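Local atomic coordinates of aclacinomycin oxidoreductase (AknOx) (Streptomyces galilaeus, PDB entry 2IPI), a protein that oxidises the terminal sugar of the anthracycline antibiotic aclacinomycin in two successive oxygen-dependent steps, using a bicovalently attached FAD and releasing hydrogen peroxide. Residues H89-F94 with T361-A366; K421-A426 with I467-V472. One frame throughout, in Å; residues are numbered along the deposited sequence.

Contact 1: residues H89-F94 with T361-A366. With FAD (flavin-adenine dinucleotide), chain F.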
# COMPACT_ATOMS: atom_id res chain seq x y z
N HIS A 89 -0.17 6.55 8.02
CA HIS A 89 0.97 6.34 7.12
C HIS A 89 0.82 7.01 5.76
O HIS A 89 1.70 6.83 4.90
CB HIS A 89 1.30 4.85 6.94
CG HIS A 89 2.24 4.35 8.00
ND1 HIS A 89 3.60 4.15 7.83
CD2 HIS A 89 1.97 4.03 9.29
CE1 HIS A 89 4.12 3.72 8.97
NE2 HIS A 89 3.15 3.63 9.86
N CYS A 90 -0.23 7.79 5.55
CA CYS A 90 -0.43 8.52 4.31
C CYS A 90 0.82 9.22 3.77
O CYS A 90 1.28 10.20 4.36
CB CYS A 90 -1.51 9.60 4.53
SG CYS A 90 -2.33 10.01 2.96
N PHE A 91 1.39 8.73 2.67
CA PHE A 91 2.66 9.32 2.20
C PHE A 91 2.55 10.80 1.86
O PHE A 91 3.54 11.53 1.91
CB PHE A 91 3.16 8.58 0.94
CG PHE A 91 3.73 7.20 1.24
CD1 PHE A 91 3.36 6.10 0.49
CD2 PHE A 91 4.65 7.07 2.27
CE1 PHE A 91 3.89 4.85 0.76
CE2 PHE A 91 5.17 5.82 2.56
CZ PHE A 91 4.79 4.73 1.80
N GLU A 92 1.35 11.26 1.50
CA GLU A 92 1.18 12.66 1.10
C GLU A 92 0.55 13.51 2.20
O GLU A 92 0.24 14.68 2.05
CB GLU A 92 0.36 12.72 -0.19
CG GLU A 92 1.19 12.37 -1.42
CD GLU A 92 1.98 13.59 -1.91
OE1 GLU A 92 2.27 13.65 -3.12
OE2 GLU A 92 2.33 14.44 -1.07
N GLY A 93 0.37 12.90 3.38
CA GLY A 93 -0.08 13.65 4.54
C GLY A 93 -1.35 14.46 4.33
O GLY A 93 -1.50 15.52 4.93
N PHE A 94 -2.23 13.97 3.49
CA PHE A 94 -3.54 14.49 3.18
C PHE A 94 -4.35 14.86 4.42
O PHE A 94 -5.03 15.89 4.41
CB PHE A 94 -4.32 13.46 2.37
CG PHE A 94 -3.86 13.22 0.95
CD1 PHE A 94 -4.17 12.03 0.31
CD2 PHE A 94 -3.16 14.16 0.23
CE1 PHE A 94 -3.80 11.80 -1.00
CE2 PHE A 94 -2.76 13.94 -1.07
CZ PHE A 94 -3.08 12.76 -1.69
N THR A 361 9.65 12.55 3.78
CA THR A 361 9.72 11.73 2.58
C THR A 361 8.86 12.25 1.42
O THR A 361 7.87 12.95 1.58
CB THR A 361 9.24 10.27 2.82
OG1 THR A 361 7.83 10.31 3.11
CG2 THR A 361 9.92 9.63 4.01
N LYS A 362 9.27 11.88 0.22
CA LYS A 362 8.54 12.02 -1.01
C LYS A 362 8.64 10.74 -1.82
O LYS A 362 9.76 10.26 -2.03
CB LYS A 362 9.03 13.23 -1.82
CG LYS A 362 8.27 13.50 -3.11
CD LYS A 362 6.79 13.25 -3.04
CE LYS A 362 5.85 14.36 -3.45
NZ LYS A 362 4.59 13.79 -4.03
N SER A 363 7.53 10.16 -2.28
CA SER A 363 7.67 8.93 -3.06
C SER A 363 6.66 8.81 -4.19
O SER A 363 5.66 9.53 -4.29
CB SER A 363 7.58 7.69 -2.15
OG SER A 363 6.57 7.86 -1.18
N LYS A 364 6.97 7.88 -5.10
CA LYS A 364 6.19 7.65 -6.31
C LYS A 364 6.46 6.27 -6.89
O LYS A 364 7.60 5.82 -7.02
CB LYS A 364 6.47 8.70 -7.39
CG LYS A 364 7.83 9.37 -7.22
CD LYS A 364 8.04 10.42 -8.28
CE LYS A 364 6.78 11.11 -8.74
NZ LYS A 364 6.63 12.50 -8.24
N GLY A 365 5.36 5.60 -7.27
CA GLY A 365 5.44 4.25 -7.75
C GLY A 365 5.03 3.98 -9.17
O GLY A 365 4.81 4.92 -9.94
N ALA A 366 4.93 2.69 -9.49
CA ALA A 366 4.56 2.19 -10.81
C ALA A 366 4.32 0.68 -10.83
O ALA A 366 4.92 -0.10 -10.08
CB ALA A 366 5.64 2.52 -11.84
PA FAD F . -3.84 7.04 7.30
O1A FAD F . -3.09 8.21 7.08
O2A FAD F . -4.56 7.09 8.57
O5B FAD F . -4.83 6.77 6.11
C5B FAD F . -4.44 6.82 4.79
C4B FAD F . -5.63 7.16 3.90
O4B FAD F . -6.73 6.38 4.29
C3B FAD F . -6.10 8.61 4.11
O3B FAD F . -6.72 9.10 2.98
C2B FAD F . -7.13 8.49 5.22
O2B FAD F . -8.06 9.53 5.29
C1B FAD F . -7.73 7.15 4.86
N9A FAD F . -8.42 6.49 5.98
C8A FAD F . -7.92 6.22 7.19
N7A FAD F . -8.81 5.59 7.94
C5A FAD F . -9.92 5.48 7.20
C6A FAD F . -11.17 4.92 7.45
N6A FAD F . -11.35 4.33 8.57
N1A FAD F . -12.09 4.93 6.51
C2A FAD F . -11.80 5.46 5.34
N3A FAD F . -10.62 5.99 5.06
C4A FAD F . -9.70 6.02 5.97
N1 FAD F . 1.20 -0.47 1.39
C2 FAD F . 1.11 -1.69 0.77
O2 FAD F . 0.29 -1.96 0.00
N3 FAD F . 2.05 -2.63 1.08
C4 FAD F . 3.06 -2.40 1.99
O4 FAD F . 3.80 -3.29 2.29
C4X FAD F . 3.13 -1.16 2.63
N5 FAD F . 4.12 -0.86 3.51
C5X FAD F . 4.15 0.32 4.18
C6 FAD F . 5.12 0.57 5.16
C7 FAD F . 5.16 1.78 5.78
C7M FAD F . 6.15 1.94 6.88
C8 FAD F . 4.18 2.75 5.52
C8M FAD F . 4.06 3.95 6.44
C9 FAD F . 3.23 2.46 4.57
C9A FAD F . 3.20 1.29 3.87
N10 FAD F . 2.24 1.04 2.90
C10 FAD F . 2.18 -0.19 2.32
C1' FAD F . 1.60 2.15 2.14
C2' FAD F . 0.30 2.71 2.73
O2' FAD F . 0.35 3.95 3.35
C3' FAD F . -0.42 1.75 3.64
O3' FAD F . -0.69 0.53 3.01
C4' FAD F . -1.64 2.57 4.16
O4' FAD F . -2.03 3.62 3.36
C5' FAD F . -1.62 3.15 5.55
O5' FAD F . -2.88 3.62 5.91
P FAD F . -3.00 4.27 7.32
O1P FAD F . -4.24 3.95 7.92
O2P FAD F . -1.89 3.87 8.07
O3P FAD F . -2.82 5.83 7.15
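Glu-92 and Lys-362 join the flavin-binding loop to the strand 361-366 through a buried salt bridge, with OE1 of Glu-92 modelled 2.5 Å from NZ of Lys-362. That value is unusually short, and its precise length is doubtful. The lysine side chain starts out pointing away from the loop, and a bend at chi2 (37°) followed by another at chi3 swings the ammonium back to the glutamate. Each charge has a second partner: Val-472 N also donates to Glu-92 OE1, and Asp-471 forms a salt bridge with Lys-362. Two acids thus share one ammonium, which probably favours its charged form.

At the other end of the loop the bonds go to FAD. His-89 ND1 is covalently linked to C8M at 1.5 Å, the methyl carbon lying at the edge of the imidazole near its plane, while NE2 is held by Gln-151. The backbone N of His-89 donates to the bridging O3P of FAD at 2.9 Å, and Cys-90 N reaches O1A of the cofactor at 3.3 Å. A type I turn from Cys-90 to Gly-93 then reverses the chain.

Phe-91 lies between cofactor and strand. Ser-363 OG stands 3.8 Å from Phe-91 CG, over one face of the ring but offset toward its rim, and Phe-91 CE1 lies 3.8 Å from FAD C1'. Covalent bond, phosphate contacts and buried ion pair succeed one another within four residues, a sequence that ties a covalently flavinylated loop directly to the substrate-domain sheet.

Contact 2: residues K421-A426 with I467-V472. With AKY (methyl (2S,4R)-2-ethyl-2,5,7-trihydroxy-6,11-dioxo-4-{[2,3,6-trideoxy-4-O-{2,6-dideoxy-4-O-[(2S,6S)-6-methyl-5-oxotetrahydro-2h -pyran-2-yl]-alpha-D-lyxo-hexopyranosyl}-3-(dimethylamino)-D-ribo-hexopyranosyl]oxy}-1,2,3,4,6,11-hexahydrotetracene-1-c arboxylate), chain E.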
# COMPACT_ATOMS: atom_id res chain seq x y z
N LYS A 421 6.21 -4.44 -9.08
CA LYS A 421 5.78 -3.12 -8.63
C LYS A 421 6.98 -2.29 -8.18
O LYS A 421 7.87 -2.83 -7.52
CB LYS A 421 4.81 -3.27 -7.46
CG LYS A 421 3.48 -2.56 -7.64
CD LYS A 421 2.99 -2.14 -6.26
CE LYS A 421 1.85 -3.06 -5.84
NZ LYS A 421 0.61 -2.36 -5.49
N VAL A 422 7.00 -0.99 -8.48
CA VAL A 422 8.15 -0.18 -8.06
C VAL A 422 7.71 0.99 -7.20
O VAL A 422 6.63 1.55 -7.38
CB VAL A 422 9.02 0.31 -9.23
CG1 VAL A 422 8.95 -0.65 -10.41
CG2 VAL A 422 8.64 1.70 -9.70
N TRP A 423 8.52 1.37 -6.22
CA TRP A 423 8.26 2.50 -5.34
C TRP A 423 9.52 3.35 -5.21
O TRP A 423 10.51 2.85 -4.67
CB TRP A 423 7.83 2.05 -3.95
CG TRP A 423 7.39 3.12 -2.99
CD1 TRP A 423 6.28 3.90 -3.13
CD2 TRP A 423 8.02 3.52 -1.77
NE1 TRP A 423 6.19 4.77 -2.07
CE2 TRP A 423 7.24 4.55 -1.21
CE3 TRP A 423 9.16 3.10 -1.08
CZ2 TRP A 423 7.57 5.18 -0.01
CZ3 TRP A 423 9.48 3.72 0.11
CH2 TRP A 423 8.70 4.76 0.65
N MET A 424 9.50 4.59 -5.68
CA MET A 424 10.72 5.40 -5.57
C MET A 424 10.55 6.53 -4.57
O MET A 424 9.49 7.15 -4.49
CB MET A 424 11.13 6.00 -6.91
CG MET A 424 10.99 5.05 -8.08
SD MET A 424 11.55 5.88 -9.59
CE MET A 424 11.56 4.49 -10.71
N SER A 425 11.63 6.79 -3.83
CA SER A 425 11.58 7.77 -2.77
C SER A 425 12.91 8.51 -2.55
O SER A 425 13.95 8.07 -3.03
CB SER A 425 11.20 7.10 -1.44
OG SER A 425 12.26 6.27 -0.98
N ALA A 426 12.76 9.59 -1.81
CA ALA A 426 13.75 10.41 -1.15
C ALA A 426 13.28 10.57 0.30
O ALA A 426 12.08 10.78 0.54
CB ALA A 426 13.92 11.79 -1.78
N ILE A 467 -2.94 3.39 -5.74
CA ILE A 467 -3.56 4.45 -4.95
C ILE A 467 -2.89 4.69 -3.60
O ILE A 467 -2.85 5.83 -3.11
CB ILE A 467 -5.07 4.22 -4.70
CG1 ILE A 467 -5.34 3.08 -3.72
CG2 ILE A 467 -5.81 4.03 -6.00
CD1 ILE A 467 -6.11 1.94 -4.31
N ASN A 468 -2.33 3.68 -2.94
CA ASN A 468 -1.71 3.89 -1.63
C ASN A 468 -0.33 4.52 -1.74
O ASN A 468 0.41 4.69 -0.76
CB ASN A 468 -1.62 2.55 -0.89
CG ASN A 468 -2.84 2.28 -0.03
OD1 ASN A 468 -3.86 2.97 -0.08
ND2 ASN A 468 -2.69 1.25 0.80
N TYR A 469 0.02 4.89 -2.96
CA TYR A 469 1.13 5.70 -3.36
C TYR A 469 0.63 7.01 -3.98
O TYR A 469 0.83 7.22 -5.18
CB TYR A 469 2.01 5.01 -4.40
CG TYR A 469 2.65 3.69 -4.02
CD1 TYR A 469 3.28 2.96 -5.02
CD2 TYR A 469 2.64 3.18 -2.73
CE1 TYR A 469 3.89 1.75 -4.75
CE2 TYR A 469 3.25 1.97 -2.44
CZ TYR A 469 3.87 1.27 -3.46
OH TYR A 469 4.49 0.06 -3.20
N PRO A 470 -0.02 7.87 -3.21
CA PRO A 470 -0.49 9.14 -3.79
C PRO A 470 0.68 10.00 -4.25
O PRO A 470 1.68 10.02 -3.52
CB PRO A 470 -1.17 9.84 -2.61
CG PRO A 470 -0.43 9.27 -1.43
CD PRO A 470 -0.37 7.81 -1.79
N ASP A 471 0.52 10.65 -5.40
CA ASP A 471 1.52 11.59 -5.90
C ASP A 471 0.80 12.79 -6.54
O ASP A 471 0.28 12.67 -7.64
CB ASP A 471 2.44 10.93 -6.90
CG ASP A 471 3.49 11.87 -7.46
OD1 ASP A 471 3.89 12.82 -6.78
OD2 ASP A 471 3.91 11.66 -8.62
N VAL A 472 0.78 13.90 -5.82
CA VAL A 472 -0.06 15.01 -6.31
C VAL A 472 0.59 15.70 -7.49
O VAL A 472 0.01 16.54 -8.18
CB VAL A 472 -0.40 15.91 -5.11
CG1 VAL A 472 0.67 16.96 -4.90
CG2 VAL A 472 -1.80 16.50 -5.32
O15 AKY E . 4.99 -1.16 -0.75
C42 AKY E . 5.71 -0.70 0.16
C40 AKY E . 6.69 -1.69 0.85
C38 AKY E . 7.60 -1.08 1.83
C39 AKY E . 5.93 0.84 0.42
C41 AKY E . 6.03 1.93 -0.36
O14 AKY E . 6.49 1.15 1.67
C37 AKY E . 7.67 0.40 1.93
O13 AKY E . 8.28 0.74 3.15
C35 AKY E . 9.17 1.82 3.11
C34 AKY E . 10.64 1.38 3.21
C36 AKY E . 10.87 0.09 2.64
O11 AKY E . 11.22 1.44 4.62
C33 AKY E . 8.80 2.90 4.10
O12 AKY E . 7.39 3.44 4.04
C32 AKY E . 9.31 2.69 5.39
C31 AKY E . 10.71 2.64 5.40
O7 AKY E . 16.74 5.00 5.95
C7 AKY E . 17.08 5.55 7.22
C8 AKY E . 17.30 4.46 8.19
C9 AKY E . 18.68 3.88 8.04
O9 AKY E . 18.84 3.61 6.69
C13 AKY E . 18.80 2.70 8.93
C14 AKY E . 17.75 1.72 8.42
C20 AKY E . 18.33 6.35 7.00
C19 AKY E . 19.58 6.03 7.53
C10 AKY E . 19.64 4.90 8.53
C11 AKY E . 20.68 6.86 7.32
C18 AKY E . 20.54 8.04 6.59
C17 AKY E . 19.29 8.38 6.06
C6 AKY E . 18.22 7.53 6.26
O6 AKY E . 17.00 7.84 5.77
C12 AKY E . 21.66 8.89 6.44
O3 AKY E . 22.78 8.60 6.90
C15 AKY E . 21.49 10.12 5.76
C1 AKY E . 22.57 11.00 5.66
C2 AKY E . 22.45 12.25 5.05
C3 AKY E . 21.21 12.60 4.51
C16 AKY E . 20.23 10.48 5.22
C5 AKY E . 19.13 9.61 5.37
O5 AKY E . 17.97 9.85 4.98
C4 AKY E . 20.12 11.73 4.59
O4 AKY E . 18.94 12.14 4.05
O18 AKY E . 11.39 3.82 4.95
C45 AKY E . 15.36 5.25 5.62
C43 AKY E . 19.20 5.47 9.87
O16 AKY E . 18.35 6.37 9.95
O17 AKY E . 19.76 5.03 11.04
C44 AKY E . 20.39 6.15 11.68
O19 AKY E . 14.47 4.86 6.63
C47 AKY E . 13.54 4.48 4.05
N11 AKY E . 12.86 5.45 3.18
C52 AKY E . 12.60 5.13 1.82
C51 AKY E . 11.89 6.31 3.78
C46 AKY E . 15.04 4.53 4.31
C48 AKY E . 12.81 3.81 5.21
C49 AKY E . 13.07 4.56 6.50
C50 AKY E . 12.01 5.51 7.07
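Tyr-469, whose ring packs on Trp-423, donates a hydrogen bond from OH to the ketone oxygen O15 of the ligand's terminal sugar at 2.8 Å, with O15 in the plane of the phenol ring. Phe-466 meets this ring edge-to-face, and Lys-421 CD passes the hydroxyl; the lysine's own NZ is hydrogen-bonded to Tyr-367 OH.

Trp-423 CD1 sits 3.4 Å above the plane of the Tyr-469 ring, over its centre. The two planes are inclined at 46°, an oblique meeting in which the pyrrole side of the indole is set into the phenol face. With CG anti to the backbone N (chi1 -174°), the indole projects from the strand toward the loop. Its face also receives the terminal sugar, whose C39 lies 4.0 Å above the ring centre, and Ser-425 CB backs the opposite face. The ring methyl C41 is modelled so close to the indole that its exact position is doubtful.

Tyr-469 is an experimentally established proton acceptor, as is nearby Tyr-397. The indole, with Phe-466, probably limits the tilt of the phenol while lying against the sugar, consistent with holding the ketone carbon C42 near the catalytic hydroxyl.

Contact 1 and contact 2 have centres about 6 Å apart and follow one another along the chain, the first closing before the second opens. Their strands, 360-368 and 420-428, are antiparallel neighbours at one side of a seven-stranded sheet, probably joined by backbone bonds such as Ala-366 O to Val-422 N (2.8 Å). Loop 467-472 touches both halves of contact 1: Pro-470 packs on Glu-92 of the 89-94 loop, and Asp-471 forms a salt bridge with Lys-364 of the strand. Residues 89-94 belong to the FAD-binding region, whereas 467-472 lie in the berberine-like C-terminal region. The active site thus illustrates assembly from segments distant in sequence, which place covalent flavin and antibiotic sugar side by side.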